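Long-range contacts in activator of (r)-2-hydroxyglutaryl-coa dehydratase (Acidaminococcus fermentans, PDB 1HUX), which activates the (R)-2-hydroxyglutaryl-CoA dehydratase of glutamate fermentation by ATP-dependent electron transfer, as a homodimer sharing one [4Fe-4S] cluster: residues A[7-12]-A[63-68]; A[15-20]-A[43-48]; A[29-34]-A[242-247]. One frame throughout, in Å; residues are numbered along the deposited sequence.

Contact 1. Residues A[7-12]-A[63-68]; sequences GIDVGS and LATGYG. With ADP (adenosine-5'-diphosphate), chain D.
I8 and V10 of strand 7-10 are laced to L63 and T65 of strand 63-65 by a parallel ladder of backbone hydrogen bonds. I8 N donates to L63 O at 3.0 Å, T65 N returns a bond to I8 O at 2.6 Å, and V10 N reaches T65 O at 2.7 Å. At V10 the pairing carries on to the other segment's turn, where G68 N donates to V10 O (3.2 Å, 161° at the hydrogen). CA-H...O contacts fill in between, among them A64 CA to I8 O and D9 CA to T65 O. The two strands run 19° from parallel. Strand 4-10 is the middle strand of the first sheet of the actin fold, with 61-65 beside it, and leads into the turn that wraps the nucleotide phosphates.

Side chains meet on both faces of the pair. On one, T65 CG2 packs against D9, 3.8 Å from OD2; with OG1 set anti to the backbone N (chi1 179°), the hydroxyl is left to bond M80 O while the methyl rests on the neighbouring strand. Helix 245-257 covers this face. On the other, I8 CB lies 4.3 Å from A64 CB. G66, with a positive phi, has no side chain, and a CB there would run into V10 O and D9 OD2.

Phosphate contacts come from S12. Its OG hydrogen-bonds ADP O3B at 2.7 Å, and its N makes a weak bond to that same oxygen. The Y67 ring comes up obliquely to S12, its CD2 4.0 Å from S12 CB.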
# COMPACT_ATOMS: atom_id res chain seq x y z
N GLY A 7 -21.78 25.87 5.55
CA GLY A 7 -21.35 24.48 5.55
C GLY A 7 -19.83 24.48 5.41
O GLY A 7 -19.28 25.12 4.51
N ILE A 8 -19.15 23.76 6.31
CA ILE A 8 -17.70 23.68 6.29
C ILE A 8 -17.22 22.23 6.31
O ILE A 8 -17.42 21.50 7.29
CB ILE A 8 -17.07 24.40 7.51
CG1 ILE A 8 -17.64 25.81 7.64
CG2 ILE A 8 -15.55 24.51 7.35
CD1 ILE A 8 -17.26 26.49 8.94
N ASP A 9 -16.58 21.84 5.21
CA ASP A 9 -16.04 20.49 5.06
C ASP A 9 -14.52 20.54 5.16
O ASP A 9 -13.84 20.84 4.18
CB ASP A 9 -16.43 19.94 3.68
CG ASP A 9 -16.02 18.49 3.49
OD1 ASP A 9 -16.12 18.00 2.34
OD2 ASP A 9 -15.61 17.85 4.49
N VAL A 10 -13.97 20.27 6.33
CA VAL A 10 -12.52 20.32 6.47
C VAL A 10 -11.88 18.95 6.26
O VAL A 10 -11.84 18.12 7.16
CB VAL A 10 -12.10 20.94 7.88
CG1 VAL A 10 -13.20 20.73 8.90
CG2 VAL A 10 -10.79 20.31 8.39
N GLY A 11 -11.38 18.72 5.05
CA GLY A 11 -10.75 17.44 4.74
C GLY A 11 -9.28 17.38 5.10
O GLY A 11 -8.74 18.31 5.72
N SER A 12 -8.62 16.29 4.73
CA SER A 12 -7.19 16.11 5.02
C SER A 12 -6.32 16.85 3.99
O SER A 12 -5.18 17.22 4.26
CB SER A 12 -6.85 14.62 5.01
OG SER A 12 -7.15 14.05 3.75
N LEU A 63 -22.34 24.65 10.41
CA LEU A 63 -22.13 23.24 10.60
C LEU A 63 -20.85 22.78 9.94
O LEU A 63 -20.65 22.99 8.74
CB LEU A 63 -23.32 22.48 10.03
CG LEU A 63 -23.85 21.36 10.93
CD1 LEU A 63 -25.23 20.96 10.41
CD2 LEU A 63 -22.87 20.18 10.97
N ALA A 64 -19.98 22.15 10.72
CA ALA A 64 -18.71 21.67 10.21
C ALA A 64 -18.68 20.15 10.09
O ALA A 64 -19.27 19.45 10.91
CB ALA A 64 -17.58 22.14 11.10
N THR A 65 -17.96 19.66 9.08
CA THR A 65 -17.82 18.23 8.83
C THR A 65 -16.44 17.97 8.25
O THR A 65 -15.72 18.90 7.90
CB THR A 65 -18.89 17.74 7.82
OG1 THR A 65 -18.70 16.34 7.57
CG2 THR A 65 -18.78 18.52 6.51
N GLY A 66 -16.07 16.70 8.14
CA GLY A 66 -14.78 16.37 7.56
C GLY A 66 -13.83 15.71 8.53
O GLY A 66 -14.20 15.44 9.67
N TYR A 67 -12.60 15.47 8.07
CA TYR A 67 -11.58 14.85 8.90
C TYR A 67 -11.25 15.65 10.16
O TYR A 67 -11.20 15.09 11.26
CB TYR A 67 -10.30 14.66 8.09
CG TYR A 67 -9.19 13.99 8.86
CD1 TYR A 67 -9.42 12.81 9.56
CD2 TYR A 67 -7.90 14.54 8.89
CE1 TYR A 67 -8.39 12.18 10.27
CE2 TYR A 67 -6.87 13.92 9.60
CZ TYR A 67 -7.12 12.74 10.29
OH TYR A 67 -6.10 12.14 10.98
N GLY A 68 -11.02 16.95 9.98
CA GLY A 68 -10.71 17.83 11.08
C GLY A 68 -11.90 18.71 11.38
O GLY A 68 -11.76 19.89 11.66
PB ADP D . -10.28 15.60 1.50
O1B ADP D . -11.15 14.37 1.44
O2B ADP D . -11.03 16.91 1.91
O3B ADP D . -8.99 15.41 2.27
PA ADP D . -10.68 16.28 -1.21
O1A ADP D . -10.81 17.78 -1.31
O2A ADP D . -11.88 15.47 -1.36
O3A ADP D . -9.88 15.93 0.13
O5' ADP D . -9.54 15.83 -2.17
C5' ADP D . -9.74 15.93 -3.48
C4' ADP D . -8.77 15.14 -4.29
O4' ADP D . -8.95 15.48 -5.70
C3' ADP D . -7.18 15.28 -4.01
O3' ADP D . -6.49 14.03 -4.24
C2' ADP D . -6.88 16.39 -5.01
O2' ADP D . -5.50 16.50 -5.50
C1' ADP D . -7.81 16.02 -6.15
N9 ADP D . -8.00 17.04 -7.21
C8 ADP D . -8.25 18.33 -7.00
N7 ADP D . -8.38 18.99 -8.07
C5 ADP D . -8.18 18.06 -9.08
C6 ADP D . -8.21 18.12 -10.52
N6 ADP D . -8.44 19.27 -11.20
N1 ADP D . -7.98 16.96 -11.21
C2 ADP D . -7.74 15.82 -10.53
N3 ADP D . -7.71 15.67 -9.19
C4 ADP D . -7.94 16.83 -8.53

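Contact 2. Residues A[15-20]-A[43-48]; sequences SKCIIL and RSISEV. With ADP (adenosine-5'-diphosphate), chain D.
C17 of strand 15-20 lies against S44, I45 and V48 of helix 43-48. Its SG is carried over the first turn of the segment, 3.4 Å from S44 OG and 4.1 Å from I45 CG1, while C17 CB meets V48 CG1 at 3.6 Å. The side chains of I19 and V48 cross obliquely farther along the strand, and there the end of the isoleucine, CD1, touches V48 CB at 3.8 Å.

The polar end of the contact is made by two serines. S15 OG donates a weak hydrogen bond to S44 OG at 3.3 Å. The stronger partner of S44 OG is P41 O, one turn back in its own helix, which the hydroxyl reaches from its place between the backbone N and the carbonyl carbon.

S15, C17 and I19 alternate with K16 and I18, the usual consequence of an extended strand, and helix 40-52 covers the face of the first three. The axes of 15-20 and 43-48 approach to 7.8 Å and lie 31° apart. This is the layered build of the actin fold, a mixed sheet between helices, with helix 245-257 packed on the face to which I18 points.

K16 turns from helix 43-48 to the nucleotide. Bends at chi2 (70°) and chi3 (57°) fold the chain back along the sheet, bringing NZ to a hydrogen bond with ADP O1A at 3.2 Å and to within 2.6 Å of ADP O2B; A14 O takes a further bond from NZ. A leucine here would probably leave both phosphate oxygens without their positive mate and A14 O without its donor.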
# COMPACT_ATOMS: atom_id res chain seq x y z
N SER A 15 -9.94 22.33 2.58
CA SER A 15 -11.07 22.73 3.39
C SER A 15 -12.00 23.46 2.43
O SER A 15 -11.61 24.46 1.80
CB SER A 15 -10.61 23.66 4.51
OG SER A 15 -11.60 23.81 5.49
N LYS A 16 -13.22 22.94 2.28
CA LYS A 16 -14.21 23.55 1.38
C LYS A 16 -15.31 24.20 2.21
O LYS A 16 -15.60 23.75 3.33
CB LYS A 16 -14.83 22.50 0.44
CG LYS A 16 -13.94 21.96 -0.70
CD LYS A 16 -12.81 21.07 -0.20
CE LYS A 16 -13.32 19.89 0.61
NZ LYS A 16 -12.18 19.12 1.20
N CYS A 17 -15.89 25.26 1.66
CA CYS A 17 -16.95 25.99 2.34
C CYS A 17 -18.09 26.33 1.42
O CYS A 17 -17.90 26.63 0.23
CB CYS A 17 -16.42 27.29 2.93
SG CYS A 17 -15.57 27.14 4.51
N ILE A 18 -19.28 26.29 2.00
CA ILE A 18 -20.49 26.62 1.28
C ILE A 18 -21.42 27.48 2.13
O ILE A 18 -21.52 27.29 3.35
CB ILE A 18 -21.25 25.34 0.83
CG1 ILE A 18 -20.53 24.71 -0.36
CG2 ILE A 18 -22.70 25.69 0.45
CD1 ILE A 18 -20.61 25.54 -1.64
N ILE A 19 -22.08 28.44 1.48
CA ILE A 19 -23.04 29.32 2.14
C ILE A 19 -24.27 29.36 1.25
O ILE A 19 -24.18 29.68 0.05
CB ILE A 19 -22.52 30.78 2.27
CG1 ILE A 19 -21.35 30.86 3.23
CG2 ILE A 19 -23.63 31.69 2.78
CD1 ILE A 19 -20.72 32.27 3.30
N LEU A 20 -25.42 29.01 1.81
CA LEU A 20 -26.64 29.07 1.01
C LEU A 20 -27.79 29.82 1.69
O LEU A 20 -27.89 29.88 2.94
CB LEU A 20 -27.10 27.67 0.56
CG LEU A 20 -26.88 26.44 1.44
CD1 LEU A 20 -27.46 26.66 2.82
CD2 LEU A 20 -27.53 25.25 0.76
N ARG A 43 -8.98 29.95 7.03
CA ARG A 43 -8.89 30.77 5.83
C ARG A 43 -10.04 30.62 4.89
O ARG A 43 -10.52 31.61 4.33
CB ARG A 43 -7.64 30.44 5.05
CG ARG A 43 -6.45 31.22 5.55
CD ARG A 43 -5.63 31.68 4.35
NE ARG A 43 -5.15 30.54 3.56
CZ ARG A 43 -4.21 29.67 3.95
NH1 ARG A 43 -3.65 29.82 5.16
NH2 ARG A 43 -3.82 28.69 3.11
N SER A 44 -10.46 29.38 4.67
CA SER A 44 -11.55 29.10 3.76
C SER A 44 -12.85 29.77 4.22
O SER A 44 -13.65 30.21 3.39
CB SER A 44 -11.76 27.59 3.61
OG SER A 44 -12.17 27.00 4.82
N ILE A 45 -13.04 29.85 5.53
CA ILE A 45 -14.24 30.47 6.07
C ILE A 45 -14.26 31.96 5.70
O ILE A 45 -15.28 32.50 5.26
CB ILE A 45 -14.31 30.33 7.61
CG1 ILE A 45 -14.33 28.84 7.98
CG2 ILE A 45 -15.54 31.05 8.13
CD1 ILE A 45 -14.26 28.56 9.46
N SER A 46 -13.11 32.60 5.87
CA SER A 46 -12.96 34.01 5.52
C SER A 46 -13.23 34.14 4.03
O SER A 46 -13.99 35.01 3.58
CB SER A 46 -11.53 34.45 5.83
OG SER A 46 -11.08 33.87 7.05
N GLU A 47 -12.59 33.27 3.25
CA GLU A 47 -12.75 33.25 1.81
C GLU A 47 -14.22 33.30 1.40
O GLU A 47 -14.61 34.12 0.55
CB GLU A 47 -12.12 31.98 1.23
CG GLU A 47 -10.64 31.82 1.49
CD GLU A 47 -9.79 32.70 0.60
OE1 GLU A 47 -8.55 32.53 0.61
OE2 GLU A 47 -10.37 33.56 -0.11
N VAL A 48 -15.04 32.42 1.98
CA VAL A 48 -16.46 32.39 1.62
C VAL A 48 -17.14 33.67 2.00
O VAL A 48 -17.73 34.37 1.16
CB VAL A 48 -17.24 31.23 2.31
CG1 VAL A 48 -17.69 30.21 1.26
CG2 VAL A 48 -16.39 30.60 3.39
PB ADP D . -10.28 15.60 1.50
O1B ADP D . -11.15 14.37 1.44
O2B ADP D . -11.03 16.91 1.91
O3B ADP D . -8.99 15.41 2.27
PA ADP D . -10.68 16.28 -1.21
O1A ADP D . -10.81 17.78 -1.31
O2A ADP D . -11.88 15.47 -1.36
O3A ADP D . -9.88 15.93 0.13
O5' ADP D . -9.54 15.83 -2.17
C5' ADP D . -9.74 15.93 -3.48
C4' ADP D . -8.77 15.14 -4.29
O4' ADP D . -8.95 15.48 -5.70
C3' ADP D . -7.18 15.28 -4.01
O3' ADP D . -6.49 14.03 -4.24
C2' ADP D . -6.88 16.39 -5.01
O2' ADP D . -5.50 16.50 -5.50
C1' ADP D . -7.81 16.02 -6.15
N9 ADP D . -8.00 17.04 -7.21
C8 ADP D . -8.25 18.33 -7.00
N7 ADP D . -8.38 18.99 -8.07
C5 ADP D . -8.18 18.06 -9.08
C6 ADP D . -8.21 18.12 -10.52
N6 ADP D . -8.44 19.27 -11.20
N1 ADP D . -7.98 16.96 -11.21
C2 ADP D . -7.74 15.82 -10.53
N3 ADP D . -7.71 15.67 -9.19
C4 ADP D . -7.94 16.83 -8.53

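Contact 3. Residues A[29-34]-A[242-247]. With ADP (adenosine-5'-diphosphate), chain D.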
# COMPACT_ATOMS: atom_id res chain seq x y z
N LYS A 29 -18.93 29.81 -2.33
CA LYS A 29 -18.16 28.64 -1.90
C LYS A 29 -16.69 29.00 -1.89
O LYS A 29 -16.29 30.01 -2.47
CB LYS A 29 -18.36 27.47 -2.86
CG LYS A 29 -17.93 27.76 -4.30
CD LYS A 29 -17.69 26.48 -5.04
CE LYS A 29 -17.42 26.72 -6.49
NZ LYS A 29 -18.67 27.23 -7.12
N SER A 30 -15.89 28.18 -1.23
CA SER A 30 -14.46 28.44 -1.20
C SER A 30 -13.69 27.14 -0.98
O SER A 30 -14.26 26.12 -0.56
CB SER A 30 -14.15 29.48 -0.11
OG SER A 30 -14.07 28.90 1.19
N LEU A 31 -12.39 27.17 -1.28
CA LEU A 31 -11.54 26.00 -1.13
C LEU A 31 -10.12 26.44 -0.82
O LEU A 31 -9.54 27.23 -1.55
CB LEU A 31 -11.58 25.20 -2.44
CG LEU A 31 -10.67 23.98 -2.63
CD1 LEU A 31 -10.57 23.11 -1.39
CD2 LEU A 31 -11.24 23.19 -3.76
N VAL A 32 -9.57 25.92 0.27
CA VAL A 32 -8.23 26.28 0.69
C VAL A 32 -7.41 25.07 1.08
O VAL A 32 -7.84 24.26 1.91
CB VAL A 32 -8.28 27.25 1.90
CG1 VAL A 32 -6.87 27.46 2.47
CG2 VAL A 32 -8.92 28.56 1.49
N ALA A 33 -6.20 24.96 0.52
CA ALA A 33 -5.35 23.81 0.81
C ALA A 33 -5.10 23.69 2.30
O ALA A 33 -5.16 24.66 3.05
CB ALA A 33 -4.05 23.90 0.05
N VAL A 34 -4.90 22.48 2.76
CA VAL A 34 -4.69 22.27 4.16
C VAL A 34 -3.25 21.93 4.37
O VAL A 34 -2.80 20.84 4.01
CB VAL A 34 -5.59 21.14 4.68
CG1 VAL A 34 -5.21 20.79 6.11
CG2 VAL A 34 -7.08 21.58 4.58
N ALA A 242 -18.86 19.05 -7.40
CA ALA A 242 -18.43 17.75 -6.91
C ALA A 242 -17.61 17.79 -5.62
O ALA A 242 -17.97 17.15 -4.64
CB ALA A 242 -17.65 17.04 -8.00
N GLN A 243 -16.53 18.57 -5.62
CA GLN A 243 -15.65 18.65 -4.45
C GLN A 243 -16.21 19.46 -3.29
O GLN A 243 -15.67 19.43 -2.17
CB GLN A 243 -14.29 19.22 -4.88
CG GLN A 243 -13.25 19.28 -3.78
CD GLN A 243 -11.88 19.69 -4.30
OE1 GLN A 243 -11.77 20.33 -5.37
NE2 GLN A 243 -10.84 19.35 -3.55
N TYR A 244 -17.30 20.17 -3.54
CA TYR A 244 -17.93 20.99 -2.52
C TYR A 244 -19.16 20.31 -1.95
O TYR A 244 -19.96 20.92 -1.23
CB TYR A 244 -18.36 22.34 -3.11
CG TYR A 244 -17.22 23.17 -3.64
CD1 TYR A 244 -16.92 23.20 -5.00
CD2 TYR A 244 -16.43 23.93 -2.78
CE1 TYR A 244 -15.87 23.96 -5.50
CE2 TYR A 244 -15.37 24.69 -3.26
CZ TYR A 244 -15.09 24.70 -4.62
OH TYR A 244 -14.03 25.43 -5.11
N ASN A 245 -19.32 19.03 -2.27
CA ASN A 245 -20.48 18.28 -1.81
C ASN A 245 -20.52 18.16 -0.30
O ASN A 245 -21.54 18.41 0.33
CB ASN A 245 -20.47 16.88 -2.43
CG ASN A 245 -21.81 16.18 -2.30
OD1 ASN A 245 -22.02 15.08 -2.82
ND2 ASN A 245 -22.73 16.83 -1.59
N GLY A 246 -19.41 17.78 0.30
CA GLY A 246 -19.40 17.62 1.75
C GLY A 246 -19.82 18.90 2.45
O GLY A 246 -20.53 18.87 3.46
N ALA A 247 -19.37 20.03 1.91
CA ALA A 247 -19.68 21.32 2.49
C ALA A 247 -21.15 21.60 2.24
O ALA A 247 -21.89 21.97 3.16
CB ALA A 247 -18.80 22.41 1.86
PB ADP D . -10.28 15.60 1.50
O1B ADP D . -11.15 14.37 1.44
O2B ADP D . -11.03 16.91 1.91
O3B ADP D . -8.99 15.41 2.27
PA ADP D . -10.68 16.28 -1.21
O1A ADP D . -10.81 17.78 -1.31
O2A ADP D . -11.88 15.47 -1.36
O3A ADP D . -9.88 15.93 0.13
O5' ADP D . -9.54 15.83 -2.17
C5' ADP D . -9.74 15.93 -3.48
C4' ADP D . -8.77 15.14 -4.29
O4' ADP D . -8.95 15.48 -5.70
C3' ADP D . -7.18 15.28 -4.01
O3' ADP D . -6.49 14.03 -4.24
C2' ADP D . -6.88 16.39 -5.01
O2' ADP D . -5.50 16.50 -5.50
C1' ADP D . -7.81 16.02 -6.15
N9 ADP D . -8.00 17.04 -7.21
C8 ADP D . -8.25 18.33 -7.00
N7 ADP D . -8.38 18.99 -8.07
C5 ADP D . -8.18 18.06 -9.08
C6 ADP D . -8.21 18.12 -10.52
N6 ADP D . -8.44 19.27 -11.20
N1 ADP D . -7.98 16.96 -11.21
C2 ADP D . -7.74 15.82 -10.53
N3 ADP D . -7.71 15.67 -9.19
C4 ADP D . -7.94 16.83 -8.53
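Y244 packs its ring against K29 and L31 at the place where the last helix of the actin fold, 245-257, begins its return from the second domain to the sheet of the first. Y244 is the N-cap residue of that helix, and no other residue of the contact has as much surface buried in it.

The ring is met in three ways. K29 lays its aliphatic chain over one face at about a right angle, though the approach is too tight in the model for its closeness to mean anything. The chain runs extended across the ring until it bends at chi4; its NZ ends 5.1 Å from the ring centroid, at most a weak cation-pi attraction. S30 O comes to the edge, near the ring plane and 3.3 Å from CE2, where ring hydrogens point outward. L31 CB approaches obliquely, 3.6 Å from Y244 OH.

L31 has a second partner in Q243. Its branch turns toward the glutamine, and CD2 lies 3.6 Å from Q243 CD, the two side chains crossing at about a right angle. Through L31, strand 25-33 thus touches a side chain that binds the nucleotide. Q243 itself stretches out, CG anti to the backbone N (chi1 -176°), and its amide is held at both ends: OE1 accepts a weak hydrogen bond from Q220 NE2, and NE2 donates to ADP O1A at 2.7 Å, with 165° at the hydrogen.

Overall arrangement
From the N terminus the chain runs along strand 4-10, through the phosphate turn into strands 14-21 and 25-33, then helix 40-52 and strand 61-65. Contact 2 closes the inner loop, from 15-20 to 43-48, and is nested within the loop that contact 1 closes from 7-12 to 63-68. Contact 3 crosses both, since 29-34 lies inside each of those loops while 242-247 comes some 208 residues later. Contact 1 pairs two strands of the first sheet and contact 2 lays helix 40-52 on one of its faces, whereas contact 3 brings helix 245-257 back from the second domain to the other face. All three reach the ADP phosphates, through S12, K16 and Q243.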